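Local coordinates for protein kojibiose phosphorylase (Gut metagenome, PDB 6W0P) that is a phosphorylase of glycoside hydrolase family 65, with an N-terminal beta-sandwich domain and a helical catalytic domain, at residues C184-V189 against V202-T207; N208-S213 against I254-G259. One frame throughout, in Å; residues are numbered along the deposited sequence.

Interaction 1: C184-V189 against V202-T207; sequences CYWNRV and VKTLTT
W186 and T204 face each other as a non-hydrogen-bonded antiparallel pair near the open ends of the beta hairpin formed by strands 186-194 and 197-204, and their side chains mark the tightly packed face of the contact. The methyl CG2 of T204 lies over one face of the indole, 4.0 Å from the centroid of the six-membered ring of W186 and 25° off its normal, which meets the geometry of a CH-pi contact. V202 reaches the same benzo ring obliquely, its CG2 3.4 Å from CE3 of W186. With CG anti to the carbonyl carbon (chi1 -64°), the indole of W186 leans back across the partner strand instead of standing straight off the sheet. L211 of the next strand also packs on the indole, and NE1 of W186 donates to the carbonyl O of N87.

One pair of backbone bonds fixes the register: N187 N to K203 O at 2.7 Å, with an N-H...O angle of 171°, and K203 N to N187 O at 3.0 Å. The pairing slackens where the strands end, since the bond from L205 N to Y185 O is weak at 3.3 Å. There L205 also makes apolar contact, its CD1 lying 3.7 Å from CD2 of the Y185 ring, which F84 meets edge-to-face.

The face of N187 and K203 is looser. N187 is exposed, and its amide comes no closer to L205 CD2 than 3.9 Å. V189, exposed near the end of its segment, touches CB of K203 with CG2 at 4.0 Å. This distribution suggests that the main-chain bonds of N187 and K203 set the pairing, and that most side-chain packing comes from the face of W186 and T204, by apolar and CH-pi contact.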
loop_
_atom_site.group_PDB
_atom_site.type_symbol
_atom_site.label_atom_id
_atom_site.label_comp_id
_atom_site.label_asym_id
_atom_site.label_seq_id
_atom_site.Cartn_x
_atom_site.Cartn_y
_atom_site.Cartn_z
ATOM N N CYS A 184 7.434 -25.486 7.535
ATOM C CA CYS A 184 6.881 -26.186 8.713
ATOM C C CYS A 184 6.923 -25.220 9.894
ATOM O O CYS A 184 7.969 -24.629 10.105
ATOM C CB CYS A 184 7.667 -27.447 9.053
ATOM S SG CYS A 184 6.936 -28.373 10.431
ATOM N N TYR A 185 5.807 -25.045 10.599
ATOM C CA TYR A 185 5.650 -24.032 11.675
ATOM C C TYR A 185 5.703 -24.725 13.041
ATOM O O TYR A 185 5.318 -24.104 14.027
ATOM C CB TYR A 185 4.390 -23.191 11.433
ATOM C CG TYR A 185 4.584 -22.152 10.354
ATOM C CD1 TYR A 185 4.431 -22.479 9.016
ATOM C CD2 TYR A 185 4.992 -20.859 10.658
ATOM C CE1 TYR A 185 4.642 -21.543 8.015
ATOM C CE2 TYR A 185 5.214 -19.913 9.670
ATOM C CZ TYR A 185 5.040 -20.254 8.342
ATOM O OH TYR A 185 5.255 -19.338 7.349
ATOM N N TRP A 186 6.244 -25.942 13.087
ATOM C CA TRP A 186 6.374 -26.777 14.311
ATOM C C TRP A 186 7.847 -27.084 14.605
ATOM O O TRP A 186 8.589 -27.375 13.631
ATOM C CB TRP A 186 5.578 -28.067 14.128
ATOM C CG TRP A 186 4.114 -27.803 13.987
ATOM C CD1 TRP A 186 3.404 -27.693 12.829
ATOM C CD2 TRP A 186 3.189 -27.548 15.051
ATOM N NE1 TRP A 186 2.088 -27.431 13.105
ATOM C CE2 TRP A 186 1.927 -27.336 14.462
ATOM C CE3 TRP A 186 3.295 -27.503 16.441
ATOM C CZ2 TRP A 186 0.788 -27.081 15.219
ATOM C CZ3 TRP A 186 2.167 -27.253 17.191
ATOM C CH2 TRP A 186 0.931 -27.043 16.584
ATOM N N ASN A 187 8.245 -27.021 15.883
ATOM C CA ASN A 187 9.549 -27.542 16.380
ATOM C C ASN A 187 9.304 -28.837 17.162
ATOM O O ASN A 187 8.257 -28.949 17.852
ATOM C CB ASN A 187 10.295 -26.543 17.275
ATOM C CG ASN A 187 10.807 -25.340 16.515
ATOM O OD1 ASN A 187 11.306 -25.484 15.407
ATOM N ND2 ASN A 187 10.649 -24.151 17.081
ATOM N N ARG A 188 10.279 -29.743 17.115
ATOM C CA ARG A 188 10.272 -31.042 17.826
ATOM C C ARG A 188 10.216 -30.806 19.343
ATOM O O ARG A 188 10.860 -29.858 19.838
ATOM C CB ARG A 188 11.524 -31.814 17.396
ATOM C CG ARG A 188 11.924 -32.957 18.313
ATOM C CD ARG A 188 13.194 -33.657 17.851
ATOM N NE ARG A 188 13.073 -35.110 17.942
ATOM C CZ ARG A 188 13.916 -36.002 17.415
ATOM N NH1 ARG A 188 14.999 -35.626 16.750
ATOM N NH2 ARG A 188 13.668 -37.291 17.560
ATOM N N VAL A 189 9.494 -31.649 20.074
ATOM C CA VAL A 189 9.673 -31.776 21.551
ATOM C C VAL A 189 10.059 -33.225 21.832
ATOM O O VAL A 189 11.231 -33.445 22.154
ATOM C CB VAL A 189 8.426 -31.351 22.349
ATOM C CG1 VAL A 189 8.631 -31.527 23.847
ATOM C CG2 VAL A 189 8.018 -29.918 22.020
ATOM N N VAL A 202 4.724 -31.533 19.966
ATOM C CA VAL A 202 5.390 -30.488 19.148
ATOM C C VAL A 202 5.012 -29.132 19.730
ATOM O O VAL A 202 4.049 -29.061 20.520
ATOM C CB VAL A 202 5.015 -30.603 17.660
ATOM C CG1 VAL A 202 5.710 -31.775 17.002
ATOM C CG2 VAL A 202 3.509 -30.696 17.452
ATOM N N LYS A 203 5.761 -28.108 19.346
ATOM C CA LYS A 203 5.538 -26.723 19.786
ATOM C C LYS A 203 5.676 -25.809 18.570
ATOM O O LYS A 203 6.503 -26.122 17.692
ATOM C CB LYS A 203 6.533 -26.366 20.891
ATOM C CG LYS A 203 6.274 -25.033 21.574
ATOM C CD LYS A 203 7.212 -24.794 22.743
ATOM C CE LYS A 203 7.050 -23.419 23.358
ATOM N NZ LYS A 203 7.605 -23.367 24.737
ATOM N N THR A 204 4.877 -24.740 18.535
ATOM C CA THR A 204 4.886 -23.718 17.459
ATOM C C THR A 204 6.161 -22.889 17.593
ATOM O O THR A 204 6.671 -22.804 18.722
ATOM C CB THR A 204 3.648 -22.828 17.534
ATOM O OG1 THR A 204 3.623 -22.212 18.823
ATOM C CG2 THR A 204 2.369 -23.608 17.309
ATOM N N LEU A 205 6.592 -22.275 16.489
ATOM C CA LEU A 205 7.860 -21.512 16.367
ATOM C C LEU A 205 7.917 -20.431 17.448
ATOM O O LEU A 205 8.955 -20.325 18.100
ATOM C CB LEU A 205 7.936 -20.856 14.984
ATOM C CG LEU A 205 7.805 -21.773 13.763
ATOM C CD1 LEU A 205 8.162 -21.027 12.481
ATOM C CD2 LEU A 205 8.688 -23.007 13.899
ATOM N N THR A 206 6.821 -19.676 17.618
ATOM C CA THR A 206 6.792 -18.367 18.326
ATOM C C THR A 206 5.643 -18.281 19.335
ATOM O O THR A 206 5.872 -17.708 20.418
ATOM C CB THR A 206 6.745 -17.237 17.290
ATOM O OG1 THR A 206 8.129 -16.935 17.084
ATOM C CG2 THR A 206 5.979 -15.999 17.703
ATOM N N THR A 207 4.458 -18.813 19.002
ATOM C CA THR A 207 3.183 -18.453 19.677
ATOM C C THR A 207 3.039 -19.194 21.005
ATOM O O THR A 207 2.016 -18.995 21.672
ATOM C CB THR A 207 2.012 -18.700 18.727
ATOM O OG1 THR A 207 1.966 -20.087 18.391
ATOM C CG2 THR A 207 2.145 -17.857 17.481
#

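Interaction 2: N208-S213 against I254-G259; sequences NQTLTS and IIDKNG
Strands 210-213 and 254-256 run antiparallel, their axes 4.6 Å apart and 173° between directions, as neighbours in the large antiparallel sheet of the family 65 N-terminal domain. T210 with D256 and T212 with I254 are hydrogen-bonded pairs, each closed by two main-chain bonds. The T212-I254 pair is the more even, with T212 N to I254 O and I254 N to T212 O both 2.7 Å; at the other pair, T210 N to D256 O stretches to 3.3 Å. Between them L211 and I255 form a non-hydrogen-bonded pair.

On the face of L211 and I255 the two side chains cross at a slant, CD1 of L211 lying 3.9 Å from CG2 of I255, and F60 packs against both. T210, T212, I254 and D256 share the other face, which meets helix 263-277: T210 packs on L263, T212 and I254 on A270. The side chains of T210 and D256 lie alongside each other and point the same way, OG1 of T210 being 3.4 Å from CB of D256; Q266 of the helix is hydrogen-bonded to that hydroxyl through NE2.

Past the strand ends, Q209 prolongs the pairing with its side chain. Its extended chain brings NE2 to K257 O at 3.1 Å, the donor lying in the carbonyl plane on a lone pair and the acceptor 1° out of the glutamine's amide plane. NE2 also bonds G62 O, and OE1 accepts from Y64 N, so the flat amide is held from both ends.

D256 forms an Asx turn and Asx motif with the loop that follows. Its CG is anti to the backbone N (chi1 179°), which turns the carboxylate toward the backbone N-H groups of N258 and G259. OD2 accepts from Q261 N, while OD1 receives N258 N and, at 3.1 Å, G259 N, both from the same face of the carboxylate plane.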
loop_
_atom_site.group_PDB
_atom_site.type_symbol
_atom_site.label_atom_id
_atom_site.label_comp_id
_atom_site.label_asym_id
_atom_site.label_seq_id
_atom_site.Cartn_x
_atom_site.Cartn_y
_atom_site.Cartn_z
ATOM N N ASN A 208 4.015 -20.033 21.360
ATOM C CA ASN A 208 4.082 -20.749 22.664
ATOM C C ASN A 208 2.926 -21.753 22.733
ATOM O O ASN A 208 2.344 -21.934 23.818
ATOM C CB ASN A 208 4.090 -19.778 23.854
ATOM C CG ASN A 208 5.192 -20.102 24.840
ATOM O OD1 ASN A 208 6.372 -19.932 24.513
ATOM N ND2 ASN A 208 4.825 -20.559 26.033
ATOM N N GLN A 209 2.595 -22.381 21.609
ATOM C CA GLN A 209 1.490 -23.367 21.538
ATOM C C GLN A 209 2.078 -24.757 21.330
ATOM O O GLN A 209 3.043 -24.894 20.542
ATOM C CB GLN A 209 0.507 -23.000 20.436
ATOM C CG GLN A 209 -0.169 -21.665 20.692
ATOM C CD GLN A 209 -1.177 -21.386 19.606
ATOM O OE1 GLN A 209 -0.907 -21.619 18.421
ATOM N NE2 GLN A 209 -2.349 -20.909 20.015
ATOM N N THR A 210 1.487 -25.731 22.008
ATOM C CA THR A 210 1.913 -27.146 22.005
ATOM C C THR A 210 0.732 -28.042 21.632
ATOM O O THR A 210 -0.437 -27.649 21.873
ATOM C CB THR A 210 2.491 -27.556 23.366
ATOM O OG1 THR A 210 1.417 -27.604 24.310
ATOM C CG2 THR A 210 3.591 -26.623 23.828
ATOM N N LEU A 211 1.060 -29.207 21.080
ATOM C CA LEU A 211 0.093 -30.239 20.674
ATOM C C LEU A 211 0.705 -31.614 20.960
ATOM O O LEU A 211 1.891 -31.803 20.641
ATOM C CB LEU A 211 -0.167 -30.021 19.183
ATOM C CG LEU A 211 -1.030 -31.070 18.500
ATOM C CD1 LEU A 211 -1.769 -30.450 17.321
ATOM C CD2 LEU A 211 -0.195 -32.260 18.048
ATOM N N THR A 212 -0.082 -32.542 21.500
ATOM C CA THR A 212 0.284 -33.978 21.600
ATOM C C THR A 212 -0.688 -34.773 20.736
ATOM O O THR A 212 -1.910 -34.634 20.938
ATOM C CB THR A 212 0.303 -34.487 23.047
ATOM O OG1 THR A 212 1.374 -33.822 23.705
ATOM C CG2 THR A 212 0.526 -35.979 23.149
ATOM N N SER A 213 -0.146 -35.517 19.776
ATOM C CA SER A 213 -0.897 -36.435 18.896
ATOM C C SER A 213 -0.508 -37.864 19.242
ATOM O O SER A 213 0.705 -38.172 19.156
ATOM C CB SER A 213 -0.631 -36.155 17.448
ATOM O OG SER A 213 -1.463 -36.984 16.651
ATOM N N ILE A 254 -4.210 -33.419 21.774
ATOM C CA ILE A 254 -4.411 -32.490 22.921
ATOM C C ILE A 254 -3.569 -31.241 22.657
ATOM O O ILE A 254 -2.325 -31.365 22.549
ATOM C CB ILE A 254 -4.076 -33.142 24.276
ATOM C CG1 ILE A 254 -4.802 -34.470 24.481
ATOM C CG2 ILE A 254 -4.391 -32.168 25.402
ATOM C CD1 ILE A 254 -6.323 -34.345 24.557
ATOM N N ILE A 255 -4.222 -30.085 22.584
ATOM C CA ILE A 255 -3.562 -28.795 22.249
ATOM C C ILE A 255 -3.528 -27.932 23.510
ATOM O O ILE A 255 -4.409 -28.101 24.368
ATOM C CB ILE A 255 -4.275 -28.078 21.083
ATOM C CG1 ILE A 255 -5.673 -27.595 21.469
ATOM C CG2 ILE A 255 -4.319 -28.970 19.862
ATOM C CD1 ILE A 255 -6.317 -26.716 20.430
ATOM N N ASP A 256 -2.523 -27.063 23.612
ATOM C CA ASP A 256 -2.483 -25.965 24.608
ATOM C C ASP A 256 -2.280 -24.654 23.841
ATOM O O ASP A 256 -1.124 -24.355 23.448
ATOM C CB ASP A 256 -1.403 -26.190 25.670
ATOM C CG ASP A 256 -1.330 -25.055 26.674
ATOM O OD1 ASP A 256 -2.334 -24.325 26.806
ATOM O OD2 ASP A 256 -0.265 -24.895 27.290
ATOM N N LYS A 257 -3.363 -23.906 23.633
ATOM C CA LYS A 257 -3.350 -22.633 22.875
ATOM C C LYS A 257 -2.665 -21.531 23.702
ATOM O O LYS A 257 -2.235 -20.556 23.089
ATOM C CB LYS A 257 -4.778 -22.265 22.454
ATOM C CG LYS A 257 -5.414 -23.218 21.445
ATOM C CD LYS A 257 -6.725 -22.722 20.878
ATOM C CE LYS A 257 -7.904 -22.944 21.804
ATOM N NZ LYS A 257 -8.997 -21.976 21.540
ATOM N N ASN A 258 -2.548 -21.688 25.022
ATOM C CA ASN A 258 -2.124 -20.633 25.987
ATOM C C ASN A 258 -0.652 -20.824 26.404
ATOM O O ASN A 258 0.031 -19.818 26.612
ATOM C CB ASN A 258 -3.100 -20.606 27.172
ATOM C CG ASN A 258 -4.512 -20.284 26.726
ATOM O OD1 ASN A 258 -4.711 -19.361 25.945
ATOM N ND2 ASN A 258 -5.494 -21.054 27.170
ATOM N N GLY A 259 -0.184 -22.065 26.556
ATOM C CA GLY A 259 1.240 -22.411 26.748
ATOM C C GLY A 259 1.613 -22.687 28.197
ATOM O O GLY A 259 2.813 -22.884 28.453
#

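Overall arrangement
The two interactions have centres 10 Å apart and follow in series along the chain, 184-189 with 202-207 first, then 208-213 with 254-259. Both belong to the same antiparallel sheet, in which strands 186-194, 197-204, 210-217 and 245-256 lie side by side, with 186-194 outermost within this chain. Interaction 1 is the edge hairpin; interaction 2 ties the strand after it to 245-256, and 40 residues intervene between its segments. The join between them is direct: T204 N lies 2.7 Å from Q209 O and V202 N 2.9 Å from L211 O, probable hydrogen bonds. Together they tie four neighbouring strands of the N-terminal domain into one continuous sheet.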